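Local structure of aminotransferase, class III (Thermomicrobium roseum, 6IO1) at residues Y188-G193 against A389-F394; R363-E366 against G371-R374. The protein is a thermostable (S)-enantioselective omega-transaminase of class III that probably transfers amino groups by way of a pyridoxal 5'-phosphate cofactor. All blocks are in the same frame, centred on the assembly; numbering follows the deposited sequence.

Contacts 1 and 2 are neighbours at the periphery of the subunit, their centres about 13 Å apart and each about 23 Å from the chain centre. They meet through the tyrosines of 188-193, which lie against strand segment 371-374: Tyr190 OH is 3.2 Å from Gly371 CA, and Tyr188 CE1 is 3.9 Å from Arg374 NH2. Glu383, on the strand beside 371-374, ties the two together: its carboxylate receives Tyr188 and Arg191 of contact 1 as well as Arg374 of contact 2, while its backbone pairs with Gly371 and Glu372. Neither contact supplies a residue to the aminopyridoxal phosphate pocket, whose lining includes Lys289 and Asp260.

Contact 1. Residues Y188-G193 against A389-F394; sequences YKYRFG and ASKEKF
Lys391 NZ lies over one face of the Tyr190 ring, a cation-pi contact 4.0 Å from NZ to the ring centroid and 23° off the normal. The Arg191 guanidinium has Tyr190 CE2 above one face and Lys393 NZ over the opposite one; at its edge, in plane, sits Lys391 O. The contact joins connecting segments of the two sheets of the class III aminotransferase fold at the surface: the short helix 189-192, after strand 181-184 of one, and the 389-394 loop, after strand 379-384 of the other. Arg191 grips Lys391 O end-on with both terminal nitrogens, NH2 at 2.8 Å and NH1 at 3.0 Å. The stretched-out Lys391 chain runs back along Tyr190, with CE 3.5 Å from ring atom CE1. Its NZ thereby reaches Tyr190 O at 2.8 Å, nearly in line with the carbonyl bond (162°), and salt-bridges Glu194. Lys393 NZ comes within 3.1 Å of Arg191 NH2 without bonding; Glu383 probably eases this meeting of like charges, as its carboxylate forms a salt bridge with Arg191 NE and a weak, long ion pair with Lys393. One water donates to Tyr188 OH at 3.0 Å and accepts from Lys393 NZ at 3.1 Å.

Contact 2. Residues R363-E366 against G371-R374; sequences RLEE and GEVR
Glu365 reaches across to the backbone of Val373, whose N donates to OE2 at 3.0 Å in a nearly straight bond (170°). The N-H comes to the anti side of that oxygen, 16° out of the carboxylate plane. With CG turned opposite the carbonyl carbon (chi1 -79°) and the rest of the chain drawn out straight, the glutamate reaches from its 3-10 turn to the strand. An alanine here would remove the carboxylate and is likely to leave the Val373 N-H without this acceptor. Van der Waals contacts back the bond: Glu365 CG rests 3.9 Å from Val373 CG2, and OE2 lies 3.6 Å from Glu372 CA. Val373 is buried, its side chain also meeting Leu358 and Leu361 of helix 346-361. Charged groups gather on the other side of the strand, where Arg374 NH1 forms a salt bridge to Glu372 OE1 at 3.1 Å and a second one to Glu383. Strand 370-376 is outermost in its sheet within this chain, so a side chain from the preceding turn serves an N-H on its outer edge, next to a classic beta bulge in which Gly371 and Glu372 both face Glu383.

Contact 1. Residues Y188-G193 against A389-F394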
ATOM      1  N   TYR B 188       7.725  14.502 -24.666  1.00 26.41           N
ATOM      2  CA  TYR B 188       8.821  13.629 -25.089  1.00 28.06           C
ATOM      3  C   TYR B 188       9.351  14.171 -26.415  1.00 27.23           C
ATOM      4  O   TYR B 188       8.901  13.782 -27.492  1.00 25.75           O
ATOM      5  CB  TYR B 188       8.295  12.199 -25.188  1.00 27.93           C
ATOM      6  CG  TYR B 188       9.264  11.119 -25.606  1.00 26.14           C
ATOM      7  CD1 TYR B 188      10.630  11.242 -25.398  1.00 26.30           C
ATOM      8  CD2 TYR B 188       8.795   9.949 -26.189  1.00 27.52           C
ATOM      9  CE1 TYR B 188      11.498  10.234 -25.782  1.00 29.85           C
ATOM     10  CE2 TYR B 188       9.653   8.942 -26.571  1.00 28.01           C
ATOM     11  CZ  TYR B 188      11.004   9.088 -26.366  1.00 28.14           C
ATOM     12  OH  TYR B 188      11.861   8.082 -26.748  1.00 29.89           O
ATOM     13  N   LYS B 189      10.331  15.076 -26.324  1.00 28.22           N
ATOM     14  CA  LYS B 189      10.790  15.817 -27.498  1.00 27.91           C
ATOM     15  C   LYS B 189      11.466  14.917 -28.527  1.00 28.91           C
ATOM     16  O   LYS B 189      11.347  15.156 -29.734  1.00 27.41           O
ATOM     17  CB  LYS B 189      11.743  16.933 -27.071  1.00 29.72           C
ATOM     18  CG  LYS B 189      11.929  18.019 -28.114  1.00 30.92           C
ATOM     19  CD  LYS B 189      12.978  19.024 -27.673  1.00 35.95           C
ATOM     20  CE  LYS B 189      12.997  20.229 -28.592  1.00 35.99           C
ATOM     21  NZ  LYS B 189      14.278  20.985 -28.509  1.00 37.23           N
ATOM     22  N   TYR B 190      12.194  13.894 -28.072  1.00 30.09           N
ATOM     23  CA  TYR B 190      12.996  13.081 -28.984  1.00 28.99           C
ATOM     24  C   TYR B 190      12.146  12.461 -30.088  1.00 27.58           C
ATOM     25  O   TYR B 190      12.595  12.347 -31.235  1.00 28.80           O
ATOM     26  CB  TYR B 190      13.731  11.993 -28.202  1.00 29.02           C
ATOM     27  CG  TYR B 190      14.549  11.047 -29.050  1.00 29.92           C
ATOM     28  CD1 TYR B 190      15.647  11.497 -29.771  1.00 30.97           C
ATOM     29  CD2 TYR B 190      14.228   9.697 -29.121  1.00 30.35           C
ATOM     30  CE1 TYR B 190      16.399  10.632 -30.542  1.00 30.53           C
ATOM     31  CE2 TYR B 190      14.973   8.825 -29.891  1.00 30.22           C
ATOM     32  CZ  TYR B 190      16.056   9.297 -30.600  1.00 30.55           C
ATOM     33  OH  TYR B 190      16.799   8.428 -31.366  1.00 30.27           O
ATOM     34  N   ARG B 191      10.919  12.051 -29.764  1.00 27.16           N
ATOM     35  CA  ARG B 191      10.042  11.432 -30.746  1.00 30.00           C
ATOM     36  C   ARG B 191       8.795  12.240 -31.067  1.00 28.77           C
ATOM     37  O   ARG B 191       8.200  12.021 -32.126  1.00 30.42           O
ATOM     38  CB  ARG B 191       9.617  10.035 -30.267  1.00 29.98           C
ATOM     39  CG  ARG B 191      10.784   9.087 -30.063  1.00 31.42           C
ATOM     40  CD  ARG B 191      10.319   7.661 -29.827  1.00 32.88           C
ATOM     41  NE  ARG B 191      11.444   6.731 -29.800  1.00 32.83           N
ATOM     42  CZ  ARG B 191      11.916   6.101 -30.870  1.00 32.72           C
ATOM     43  NH1 ARG B 191      11.347   6.283 -32.055  1.00 30.65           N
ATOM     44  NH2 ARG B 191      12.947   5.275 -30.754  1.00 30.58           N
ATOM     45  N   PHE B 192       8.383  13.160 -30.194  1.00 27.33           N
ATOM     46  CA  PHE B 192       7.154  13.914 -30.401  1.00 28.75           C
ATOM     47  C   PHE B 192       7.388  15.396 -30.659  1.00 30.59           C
ATOM     48  O   PHE B 192       6.428  16.108 -30.974  1.00 30.08           O
ATOM     49  CB  PHE B 192       6.216  13.756 -29.190  1.00 29.42           C
ATOM     50  CG  PHE B 192       5.855  12.323 -28.863  1.00 31.19           C
ATOM     51  CD1 PHE B 192       6.045  11.304 -29.783  1.00 34.32           C
ATOM     52  CD2 PHE B 192       5.322  12.003 -27.625  1.00 33.98           C
ATOM     53  CE1 PHE B 192       5.720   9.996 -29.475  1.00 34.22           C
ATOM     54  CE2 PHE B 192       4.990  10.697 -27.312  1.00 34.62           C
ATOM     55  CZ  PHE B 192       5.190   9.693 -28.239  1.00 34.37           C
ATOM     56  N   GLY B 193       8.623  15.877 -30.532  1.00 30.08           N
ATOM     57  CA  GLY B 193       8.930  17.274 -30.768  1.00 32.12           C
ATOM     58  C   GLY B 193      10.028  17.473 -31.795  1.00 34.63           C
ATOM     59  O   GLY B 193      10.829  18.406 -31.683  1.00 32.58           O
ATOM     60  N   ALA B 389      19.332   7.111 -37.648  1.00 31.32           N
ATOM     61  CA  ALA B 389      18.513   7.803 -38.637  1.00 33.25           C
ATOM     62  C   ALA B 389      17.070   7.316 -38.590  1.00 33.90           C
ATOM     63  O   ALA B 389      16.134   8.121 -38.536  1.00 37.54           O
ATOM     64  CB  ALA B 389      19.108   7.618 -40.034  1.00 32.59           C
ATOM     65  N   SER B 390      16.871   5.995 -38.616  1.00 34.43           N
ATOM     66  CA  SER B 390      15.514   5.462 -38.617  1.00 33.95           C
ATOM     67  C   SER B 390      14.831   5.646 -37.267  1.00 34.74           C
ATOM     68  O   SER B 390      13.616   5.860 -37.213  1.00 37.44           O
ATOM     69  CB  SER B 390      15.531   3.984 -39.011  1.00 36.63           C
ATOM     70  OG  SER B 390      15.887   3.167 -37.910  1.00 36.54           O
ATOM     71  N   LYS B 391      15.587   5.548 -36.171  1.00 35.19           N
ATOM     72  CA  LYS B 391      15.079   5.668 -34.804  1.00 32.61           C
ATOM     73  C   LYS B 391      14.159   4.520 -34.423  1.00 32.34           C
ATOM     74  O   LYS B 391      13.437   4.608 -33.423  1.00 32.35           O
ATOM     75  CB  LYS B 391      14.342   6.992 -34.577  1.00 35.30           C
ATOM     76  CG  LYS B 391      15.221   8.206 -34.395  1.00 36.01           C
ATOM     77  CD  LYS B 391      14.343   9.418 -34.133  1.00 35.55           C
ATOM     78  CE  LYS B 391      15.147  10.651 -33.771  1.00 33.95           C
ATOM     79  NZ  LYS B 391      14.252  11.774 -33.372  1.00 33.54           N
ATOM     80  N   GLU B 392      14.215   3.445 -35.213  1.00 32.11           N
ATOM     81  CA  GLU B 392      13.361   2.249 -34.992  1.00 34.12           C
ATOM     82  C   GLU B 392      13.824   1.447 -33.769  1.00 30.71           C
ATOM     83  O   GLU B 392      15.036   1.192 -33.633  1.00 29.11           O
ATOM     84  CB  GLU B 392      13.360   1.368 -36.242  1.00 35.23           C
ATOM     85  CG  GLU B 392      14.746   0.911 -36.660  1.00 38.74           C
ATOM     86  CD  GLU B 392      14.764  -0.058 -37.829  1.00 46.81           C
ATOM     87  OE1 GLU B 392      15.835  -0.214 -38.448  1.00 50.67           O
ATOM     88  OE2 GLU B 392      13.708  -0.656 -38.115  1.00 48.37           O
ATOM     89  N   LYS B 393      12.852   1.044 -32.946  1.00 30.87           N
ATOM     90  CA  LYS B 393      13.001   0.203 -31.780  1.00 30.19           C
ATOM     91  C   LYS B 393      13.278  -1.223 -32.233  1.00 31.94           C
ATOM     92  O   LYS B 393      12.847  -1.653 -33.305  1.00 33.48           O
ATOM     93  CB  LYS B 393      11.709   0.338 -30.964  1.00 32.46           C
ATOM     94  CG  LYS B 393      11.830   1.417 -29.916  1.00 31.97           C
ATOM     95  CD  LYS B 393      10.586   1.626 -29.147  1.00 37.99           C
ATOM     96  CE  LYS B 393      11.000   2.568 -28.095  1.00 34.88           C
ATOM     97  NZ  LYS B 393      11.467   3.841 -28.475  1.00 37.92           N
ATOM     98  N   PHE B 394      14.023  -1.957 -31.422  1.00 30.45           N
ATOM     99  CA  PHE B 394      14.262  -3.350 -31.756  1.00 31.51           C
ATOM    100  C   PHE B 394      12.949  -4.129 -31.606  1.00 31.92           C
ATOM    101  O   PHE B 394      12.174  -3.868 -30.678  1.00 31.57           O
ATOM    102  CB  PHE B 394      15.368  -3.920 -30.856  1.00 31.26           C
ATOM    103  CG  PHE B 394      16.777  -3.644 -31.332  1.00 31.60           C
ATOM    104  CD1 PHE B 394      17.452  -2.505 -30.925  1.00 27.97           C
ATOM    105  CD2 PHE B 394      17.443  -4.549 -32.149  1.00 33.16           C
ATOM    106  CE1 PHE B 394      18.750  -2.258 -31.341  1.00 28.49           C
ATOM    107  CE2 PHE B 394      18.743  -4.307 -32.570  1.00 32.51           C
ATOM    108  CZ  PHE B 394      19.394  -3.158 -32.165  1.00 30.07           C
TER
HETATM  109  O   HOH W   1      10.130   5.618 -26.381  1.00 36.69           O

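Contact 2. Residues R363-E366 against G371-R374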
ATOM      1  N   ARG B 363      28.541  10.173 -24.457  1.00 25.67           N
ATOM      2  CA  ARG B 363      29.575   9.730 -25.416  1.00 29.70           C
ATOM      3  C   ARG B 363      28.994   8.501 -26.112  1.00 28.86           C
ATOM      4  O   ARG B 363      29.229   8.340 -27.326  1.00 31.15           O
ATOM      5  CB  ARG B 363      30.860   9.378 -24.658  1.00 33.24           C
ATOM      6  CG  ARG B 363      32.093   9.254 -25.542  1.00 36.48           C
ATOM      7  CD  ARG B 363      33.369   9.181 -24.722  1.00 42.26           C
ATOM      8  NE  ARG B 363      34.564   9.350 -25.536  1.00 44.68           N
ATOM      9  CZ  ARG B 363      35.792   9.486 -25.048  1.00 46.63           C
ATOM     10  NH1 ARG B 363      35.990   9.475 -23.740  1.00 48.63           N
ATOM     11  NH2 ARG B 363      36.816   9.635 -25.868  1.00 43.29           N
ATOM     12  N   LEU B 364      28.230   7.690 -25.369  1.00 27.97           N
ATOM     13  CA  LEU B 364      27.700   6.458 -25.965  1.00 26.55           C
ATOM     14  C   LEU B 364      26.880   6.766 -27.210  1.00 26.94           C
ATOM     15  O   LEU B 364      26.602   5.868 -28.013  1.00 26.95           O
ATOM     16  CB  LEU B 364      26.835   5.683 -24.964  1.00 25.58           C
ATOM     17  CG  LEU B 364      27.525   4.944 -23.819  1.00 25.79           C
ATOM     18  CD1 LEU B 364      26.468   4.404 -22.867  1.00 25.46           C
ATOM     19  CD2 LEU B 364      28.367   3.819 -24.373  1.00 29.12           C
ATOM     20  N   GLU B 365      26.480   8.028 -27.370  1.00 26.23           N
ATOM     21  CA  GLU B 365      25.743   8.457 -28.545  1.00 27.23           C
ATOM     22  C   GLU B 365      26.580   8.369 -29.806  1.00 26.52           C
ATOM     23  O   GLU B 365      26.025   8.484 -30.900  1.00 29.82           O
ATOM     24  CB  GLU B 365      25.227   9.887 -28.361  1.00 26.10           C
ATOM     25  CG  GLU B 365      23.978   9.992 -27.490  1.00 28.16           C
ATOM     26  CD  GLU B 365      23.503  11.424 -27.311  1.00 32.05           C
ATOM     27  OE1 GLU B 365      24.258  12.348 -27.679  1.00 35.02           O
ATOM     28  OE2 GLU B 365      22.381  11.625 -26.800  1.00 31.38           O
ATOM     29  N   GLU B 366      27.895   8.178 -29.679  1.00 27.89           N
ATOM     30  CA  GLU B 366      28.736   7.906 -30.838  1.00 30.06           C
ATOM     31  C   GLU B 366      28.429   6.554 -31.471  1.00 30.46           C
ATOM     32  O   GLU B 366      28.783   6.334 -32.635  1.00 32.42           O
ATOM     33  CB  GLU B 366      30.206   7.967 -30.428  1.00 29.87           C
ATOM     34  CG  GLU B 366      30.663   9.332 -29.956  1.00 30.80           C
ATOM     35  CD  GLU B 366      32.033   9.297 -29.310  1.00 34.95           C
ATOM     36  OE1 GLU B 366      32.441  10.321 -28.727  1.00 34.35           O
ATOM     37  OE2 GLU B 366      32.702   8.244 -29.388  1.00 34.65           O
ATOM     38  N   GLY B 371      20.188   5.906 -29.600  1.00 25.86           N
ATOM     39  CA  GLY B 371      19.413   7.020 -30.123  1.00 29.35           C
ATOM     40  C   GLY B 371      19.614   8.300 -29.333  1.00 28.27           C
ATOM     41  O   GLY B 371      19.954   9.344 -29.897  1.00 31.04           O
ATOM     42  N   GLU B 372      19.404   8.241 -28.020  1.00 25.86           N
ATOM     43  CA  GLU B 372      19.539   9.424 -27.181  1.00 27.79           C
ATOM     44  C   GLU B 372      19.892   9.014 -25.758  1.00 25.32           C
ATOM     45  O   GLU B 372      19.365   8.031 -25.233  1.00 24.53           O
ATOM     46  CB  GLU B 372      18.252  10.259 -27.175  1.00 29.17           C
ATOM     47  CG  GLU B 372      18.293  11.442 -26.216  1.00 30.41           C
ATOM     48  CD  GLU B 372      17.028  12.270 -26.240  1.00 31.03           C
ATOM     49  OE1 GLU B 372      16.078  11.914 -25.518  1.00 30.25           O
ATOM     50  OE2 GLU B 372      16.983  13.279 -26.974  1.00 35.66           O
ATOM     51  N   VAL B 373      20.769   9.793 -25.133  1.00 23.27           N
ATOM     52  CA  VAL B 373      21.067   9.673 -23.711  1.00 22.96           C
ATOM     53  C   VAL B 373      20.514  10.913 -23.025  1.00 24.97           C
ATOM     54  O   VAL B 373      20.878  12.041 -23.384  1.00 26.36           O
ATOM     55  CB  VAL B 373      22.573   9.523 -23.455  1.00 22.03           C
ATOM     56  CG1 VAL B 373      22.858   9.528 -21.961  1.00 23.46           C
ATOM     57  CG2 VAL B 373      23.098   8.252 -24.103  1.00 21.99           C
ATOM     58  N   ARG B 374      19.633  10.713 -22.048  1.00 21.50           N
ATOM     59  CA  ARG B 374      19.004  11.833 -21.364  1.00 22.31           C
ATOM     60  C   ARG B 374      19.016  11.583 -19.866  1.00 23.02           C
ATOM     61  O   ARG B 374      19.110  10.441 -19.414  1.00 22.67           O
ATOM     62  CB  ARG B 374      17.570  12.071 -21.859  1.00 25.33           C
ATOM     63  CG  ARG B 374      16.649  10.869 -21.745  1.00 25.78           C
ATOM     64  CD  ARG B 374      15.289  11.180 -22.346  1.00 25.25           C
ATOM     65  NE  ARG B 374      14.394  10.026 -22.325  1.00 22.95           N
ATOM     66  CZ  ARG B 374      14.307   9.129 -23.302  1.00 26.22           C
ATOM     67  NH1 ARG B 374      15.058   9.257 -24.389  1.00 25.99           N
ATOM     68  NH2 ARG B 374      13.463   8.112 -23.201  1.00 25.42           N
TER